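Sulfate transporter 4.1, chloroplastic (Arabidopsis thaliana, PDB 7LHV) cotransports sulfate and protons across a membrane as a member of the SLC26/SulP family and may help regulate sulfate assimilation. Local coordinates at residues A[603-617]-A[622-635]. Numbering follows the deposited sequence.
Sequences QLAISNPNKDVHLTI and MVELVGKEWFFVRV
Q603 swings CG anti to its own N (chi1 -177°) and bends at chi2, which lays its amide over one face of the W630 indole. The amide and ring planes are nearly parallel, 8° apart. Q603 CD lies 3.4 Å from W630 CE2, and Q603 CG makes a CH-pi contact over the six-membered ring. Both ends of the amide have hydrogen-bond partners. Q603 NE2 gives a hydrogen bond of 2.7 Å to L604 O, which lies near the amide plane, and Q603 OE1 takes one from K598. An alanine in place of W630 would probably strip the stack from the Q603 amide and leave Q603 CG without its ring.

The backbones pair at a single bridge, I606 with F631. I606 N donates to W630 O at 3.2 Å, and F632 N donates back to I606 O at 3.1 Å. F631 turns CG anti to its carbonyl carbon (chi1 -84°), and its ring lies alongside I606. I606 CB comes within 3.5 Å of F631 CE2. The I617 and F631 side chains approach each other from opposite directions, with I617 CG2 3.6 Å from F631 CZ. V623 CG2 sits over one ring face, toward its rim. P609 CG reaches the ring edge. The M622 chain is extended, and its CE touches L604 CD2 at 3.8 Å. M622 N donates a hydrogen bond to I617 O across the helix junction.

In this STAS domain, residues 630-632 thus pair with end strand 603-606 of the four-stranded sheet, which runs parallel to strand 569-575. F631 and M622 tie that strand to helices 611-620 and 622-626. L604 and M622 also pack on helix 584-599, while F632 packs on helix 635-643.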
loop_
_atom_site.group_PDB
_atom_site.type_symbol
_atom_site.label_atom_id
_atom_site.label_comp_id
_atom_site.label_asym_id
_atom_site.label_seq_id
_atom_site.Cartn_x
_atom_site.Cartn_y
_atom_site.Cartn_z
ATOM N N GLN A 603 3.007 37.181 -0.734
ATOM C CA GLN A 603 4.274 36.914 -1.400
ATOM C C GLN A 603 4.810 35.554 -0.973
ATOM O O GLN A 603 4.837 35.237 0.220
ATOM C CB GLN A 603 5.293 38.002 -1.068
ATOM C CG GLN A 603 6.620 37.843 -1.776
ATOM C CD GLN A 603 6.459 37.649 -3.265
ATOM O OE1 GLN A 603 5.959 38.524 -3.968
ATOM N NE2 GLN A 603 6.873 36.490 -3.755
ATOM N N LEU A 604 5.242 34.759 -1.946
ATOM C CA LEU A 604 5.841 33.459 -1.685
ATOM C C LEU A 604 7.349 33.551 -1.863
ATOM O O LEU A 604 7.828 34.095 -2.863
ATOM C CB LEU A 604 5.275 32.392 -2.620
ATOM C CG LEU A 604 5.710 30.973 -2.264
ATOM C CD1 LEU A 604 4.851 30.469 -1.132
ATOM C CD2 LEU A 604 5.641 30.042 -3.460
ATOM N N ALA A 605 8.090 33.014 -0.900
ATOM C CA ALA A 605 9.543 33.009 -0.941
ATOM C C ALA A 605 10.059 31.616 -0.619
ATOM O O ALA A 605 9.419 30.852 0.108
ATOM C CB ALA A 605 10.135 34.027 0.041
ATOM N N ILE A 606 11.219 31.287 -1.177
ATOM C CA ILE A 606 11.908 30.030 -0.911
ATOM C C ILE A 606 13.225 30.353 -0.225
ATOM O O ILE A 606 14.007 31.172 -0.724
ATOM C CB ILE A 606 12.133 29.220 -2.197
ATOM C CG1 ILE A 606 10.824 29.088 -2.972
ATOM C CG2 ILE A 606 12.701 27.857 -1.870
ATOM C CD1 ILE A 606 9.780 28.261 -2.264
ATOM N N SER A 607 13.470 29.718 0.920
ATOM C CA SER A 607 14.560 30.112 1.806
ATOM C C SER A 607 15.828 29.292 1.592
ATOM O O SER A 607 16.879 29.852 1.270
ATOM C CB SER A 607 14.103 30.009 3.263
ATOM O OG SER A 607 15.152 30.355 4.151
ATOM N N ASN A 608 15.759 27.976 1.780
ATOM C CA ASN A 608 16.940 27.111 1.742
ATOM C C ASN A 608 16.705 25.978 0.756
ATOM O O ASN A 608 16.456 24.833 1.157
ATOM C CB ASN A 608 17.262 26.546 3.126
ATOM C CG ASN A 608 17.791 27.596 4.079
ATOM O OD1 ASN A 608 17.860 28.776 3.745
ATOM N ND2 ASN A 608 18.168 27.169 5.277
ATOM N N PRO A 609 16.787 26.252 -0.544
ATOM C CA PRO A 609 16.577 25.183 -1.526
ATOM C C PRO A 609 17.770 24.241 -1.558
ATOM O O PRO A 609 18.921 24.674 -1.617
ATOM C CB PRO A 609 16.417 25.937 -2.852
ATOM C CG PRO A 609 16.289 27.389 -2.481
ATOM C CD PRO A 609 17.028 27.545 -1.198
ATOM N N ASN A 610 17.481 22.947 -1.514
ATOM C CA ASN A 610 18.507 21.943 -1.727
ATOM C C ASN A 610 18.977 21.990 -3.178
ATOM O O ASN A 610 18.273 22.474 -4.066
ATOM C CB ASN A 610 17.964 20.556 -1.380
ATOM C CG ASN A 610 19.049 19.515 -1.274
ATOM O OD1 ASN A 610 20.231 19.816 -1.428
ATOM N ND2 ASN A 610 18.653 18.278 -1.011
ATOM N N LYS A 611 20.192 21.491 -3.414
ATOM C CA LYS A 611 20.761 21.554 -4.757
ATOM C C LYS A 611 19.885 20.812 -5.760
ATOM O O LYS A 611 19.566 21.341 -6.832
ATOM C CB LYS A 611 22.182 20.992 -4.752
ATOM C CG LYS A 611 23.172 21.729 -3.843
ATOM C CD LYS A 611 23.546 23.118 -4.361
ATOM C CE LYS A 611 22.673 24.222 -3.768
ATOM N NZ LYS A 611 23.112 25.578 -4.194
ATOM N N ASP A 612 19.474 19.589 -5.423
ATOM C CA ASP A 612 18.537 18.866 -6.277
ATOM C C ASP A 612 17.190 19.572 -6.330
ATOM O O ASP A 612 16.566 19.665 -7.394
ATOM C CB ASP A 612 18.372 17.433 -5.775
ATOM C CG ASP A 612 19.608 16.591 -6.006
ATOM O OD1 ASP A 612 20.213 16.707 -7.094
ATOM O OD2 ASP A 612 19.978 15.815 -5.101
ATOM N N VAL A 613 16.727 20.078 -5.186
ATOM C CA VAL A 613 15.469 20.815 -5.144
ATOM C C VAL A 613 15.559 22.074 -5.996
ATOM O O VAL A 613 14.637 22.394 -6.756
ATOM C CB VAL A 613 15.095 21.140 -3.687
ATOM C CG1 VAL A 613 14.090 22.261 -3.644
ATOM C CG2 VAL A 613 14.545 19.907 -3.002
ATOM N N HIS A 614 16.666 22.809 -5.885
ATOM C CA HIS A 614 16.834 24.013 -6.690
ATOM C C HIS A 614 16.881 23.681 -8.175
ATOM O O HIS A 614 16.315 24.409 -8.998
ATOM C CB HIS A 614 18.099 24.759 -6.271
ATOM C CG HIS A 614 18.198 26.142 -6.835
ATOM N ND1 HIS A 614 19.110 26.482 -7.810
ATOM C CD2 HIS A 614 17.497 27.268 -6.564
ATOM C CE1 HIS A 614 18.969 27.760 -8.114
ATOM N NE2 HIS A 614 17.998 28.260 -7.370
ATOM N N LEU A 615 17.557 22.589 -8.538
ATOM C CA LEU A 615 17.611 22.192 -9.941
ATOM C C LEU A 615 16.224 21.849 -10.468
ATOM O O LEU A 615 15.854 22.260 -11.575
ATOM C CB LEU A 615 18.559 21.007 -10.109
ATOM C CG LEU A 615 18.706 20.402 -11.506
ATOM C CD1 LEU A 615 18.864 21.488 -12.561
ATOM C CD2 LEU A 615 19.883 19.441 -11.542
ATOM N N THR A 616 15.438 21.102 -9.688
ATOM C CA THR A 616 14.082 20.762 -10.114
ATOM C C THR A 616 13.215 22.009 -10.242
ATOM O O THR A 616 12.438 22.141 -11.195
ATOM C CB THR A 616 13.457 19.769 -9.137
ATOM O OG1 THR A 616 14.192 18.540 -9.172
ATOM C CG2 THR A 616 12.010 19.490 -9.507
ATOM N N ILE A 617 13.341 22.940 -9.294
ATOM C CA ILE A 617 12.565 24.174 -9.352
ATOM C C ILE A 617 12.929 24.975 -10.595
ATOM O O ILE A 617 12.051 25.492 -11.296
ATOM C CB ILE A 617 12.775 24.997 -8.067
ATOM C CG1 ILE A 617 12.009 24.377 -6.899
ATOM C CG2 ILE A 617 12.335 26.432 -8.268
ATOM C CD1 ILE A 617 12.278 25.053 -5.576
ATOM N N MET A 622 9.625 27.462 -12.183
ATOM C CA MET A 622 9.096 28.205 -11.046
ATOM C C MET A 622 9.923 29.447 -10.741
ATOM O O MET A 622 9.372 30.456 -10.283
ATOM C CB MET A 622 9.026 27.299 -9.818
ATOM C CG MET A 622 8.413 27.962 -8.603
ATOM S SD MET A 622 8.253 26.857 -7.192
ATOM C CE MET A 622 7.618 27.994 -5.964
ATOM N N VAL A 623 11.236 29.396 -10.977
ATOM C CA VAL A 623 12.090 30.549 -10.688
ATOM C C VAL A 623 11.679 31.743 -11.536
ATOM O O VAL A 623 11.594 32.875 -11.044
ATOM C CB VAL A 623 13.571 30.189 -10.904
ATOM C CG1 VAL A 623 14.432 31.438 -10.834
ATOM C CG2 VAL A 623 14.024 29.180 -9.872
ATOM N N GLU A 624 11.416 31.513 -12.824
ATOM C CA GLU A 624 10.973 32.597 -13.690
ATOM C C GLU A 624 9.580 33.081 -13.315
ATOM O O GLU A 624 9.280 34.272 -13.455
ATOM C CB GLU A 624 11.006 32.148 -15.149
ATOM C CG GLU A 624 12.401 31.864 -15.681
ATOM C CD GLU A 624 13.261 33.110 -15.764
ATOM O OE1 GLU A 624 12.706 34.204 -16.002
ATOM O OE2 GLU A 624 14.492 32.997 -15.589
ATOM N N LEU A 625 8.716 32.180 -12.842
ATOM C CA LEU A 625 7.350 32.569 -12.503
ATOM C C LEU A 625 7.315 33.444 -11.255
ATOM O O LEU A 625 6.654 34.488 -11.238
ATOM C CB LEU A 625 6.482 31.327 -12.313
ATOM C CG LEU A 625 5.113 31.564 -11.675
ATOM C CD1 LEU A 625 4.147 32.143 -12.688
ATOM C CD2 LEU A 625 4.565 30.278 -11.088
ATOM N N VAL A 626 8.021 33.038 -10.198
ATOM C CA VAL A 626 7.967 33.779 -8.942
ATOM C C VAL A 626 9.047 34.846 -8.832
ATOM O O VAL A 626 8.950 35.726 -7.964
ATOM C CB VAL A 626 8.067 32.836 -7.730
ATOM C CG1 VAL A 626 7.048 31.720 -7.836
ATOM C CG2 VAL A 626 9.463 32.277 -7.612
ATOM N N GLY A 627 10.073 34.800 -9.676
ATOM C CA GLY A 627 11.132 35.784 -9.614
ATOM C C GLY A 627 12.366 35.270 -8.904
ATOM O O GLY A 627 12.264 34.610 -7.867
ATOM N N LYS A 628 13.543 35.569 -9.457
ATOM C CA LYS A 628 14.783 35.102 -8.849
ATOM C C LYS A 628 15.087 35.845 -7.553
ATOM O O LYS A 628 15.783 35.312 -6.682
ATOM C CB LYS A 628 15.937 35.252 -9.842
ATOM C CG LYS A 628 17.283 34.773 -9.327
ATOM C CD LYS A 628 17.303 33.261 -9.176
ATOM C CE LYS A 628 18.679 32.762 -8.764
ATOM N NZ LYS A 628 18.690 31.288 -8.549
ATOM N N GLU A 629 14.564 37.063 -7.398
ATOM C CA GLU A 629 14.846 37.862 -6.212
ATOM C C GLU A 629 14.225 37.293 -4.943
ATOM O O GLU A 629 14.577 37.746 -3.850
ATOM C CB GLU A 629 14.364 39.300 -6.421
ATOM C CG GLU A 629 12.867 39.439 -6.654
ATOM C CD GLU A 629 12.479 39.268 -8.110
ATOM O OE1 GLU A 629 11.430 39.814 -8.514
ATOM O OE2 GLU A 629 13.219 38.590 -8.853
ATOM N N TRP A 630 13.317 36.326 -5.055
ATOM C CA TRP A 630 12.670 35.726 -3.897
ATOM C C TRP A 630 13.287 34.394 -3.496
ATOM O O TRP A 630 12.716 33.685 -2.664
ATOM C CB TRP A 630 11.173 35.555 -4.158
ATOM C CG TRP A 630 10.460 36.857 -4.302
ATOM C CD1 TRP A 630 9.859 37.341 -5.424
ATOM C CD2 TRP A 630 10.288 37.854 -3.291
ATOM N NE1 TRP A 630 9.315 38.577 -5.172
ATOM C CE2 TRP A 630 9.565 38.914 -3.869
ATOM C CE3 TRP A 630 10.671 37.952 -1.950
ATOM C CZ2 TRP A 630 9.217 40.056 -3.155
ATOM C CZ3 TRP A 630 10.325 39.086 -1.244
ATOM C CH2 TRP A 630 9.606 40.122 -1.846
ATOM N N PHE A 631 14.430 34.035 -4.068
ATOM C CA PHE A 631 15.150 32.826 -3.699
ATOM C C PHE A 631 16.406 33.209 -2.930
ATOM O O PHE A 631 17.190 34.045 -3.392
ATOM C CB PHE A 631 15.510 32.005 -4.936
ATOM C CG PHE A 631 14.403 31.117 -5.405
ATOM C CD1 PHE A 631 13.375 31.626 -6.175
ATOM C CD2 PHE A 631 14.385 29.775 -5.074
ATOM C CE1 PHE A 631 12.353 30.812 -6.605
ATOM C CE2 PHE A 631 13.364 28.957 -5.507
ATOM C CZ PHE A 631 12.345 29.478 -6.272
ATOM N N PHE A 632 16.596 32.593 -1.766
ATOM C CA PHE A 632 17.718 32.933 -0.901
ATOM C C PHE A 632 18.496 31.693 -0.487
ATOM O O PHE A 632 18.256 30.597 -1.003
ATOM C CB PHE A 632 17.230 33.681 0.342
ATOM C CG PHE A 632 16.236 34.764 0.047
ATOM C CD1 PHE A 632 16.660 36.046 -0.249
ATOM C CD2 PHE A 632 14.879 34.500 0.061
ATOM C CE1 PHE A 632 15.751 37.045 -0.520
ATOM C CE2 PHE A 632 13.964 35.495 -0.210
ATOM C CZ PHE A 632 14.402 36.771 -0.501
ATOM N N VAL A 633 19.442 31.864 0.433
ATOM C CA VAL A 633 20.194 30.748 0.994
ATOM C C VAL A 633 20.021 30.624 2.498
ATOM O O VAL A 633 20.457 29.615 3.072
ATOM C CB VAL A 633 21.694 30.848 0.644
ATOM C CG1 VAL A 633 21.894 30.792 -0.860
ATOM C CG2 VAL A 633 22.290 32.120 1.222
ATOM N N ARG A 634 19.414 31.610 3.156
ATOM C CA ARG A 634 19.199 31.591 4.595
ATOM C C ARG A 634 17.834 32.191 4.893
ATOM O O ARG A 634 17.207 32.810 4.032
ATOM C CB ARG A 634 20.299 32.365 5.338
ATOM C CG ARG A 634 21.683 31.754 5.196
ATOM C CD ARG A 634 22.763 32.637 5.799
ATOM N NE ARG A 634 22.679 32.702 7.253
ATOM C CZ ARG A 634 22.400 33.803 7.936
ATOM N NH1 ARG A 634 22.159 34.951 7.327
ATOM N NH2 ARG A 634 22.368 33.751 9.265
ATOM N N VAL A 635 17.364 31.984 6.123
ATOM C CA VAL A 635 16.113 32.615 6.533
ATOM C C VAL A 635 16.349 34.050 6.987
ATOM O O VAL A 635 15.451 34.896 6.877
ATOM C CB VAL A 635 15.428 31.789 7.634
ATOM C CG1 VAL A 635 16.269 31.770 8.894
ATOM C CG2 VAL A 635 14.043 32.341 7.932
#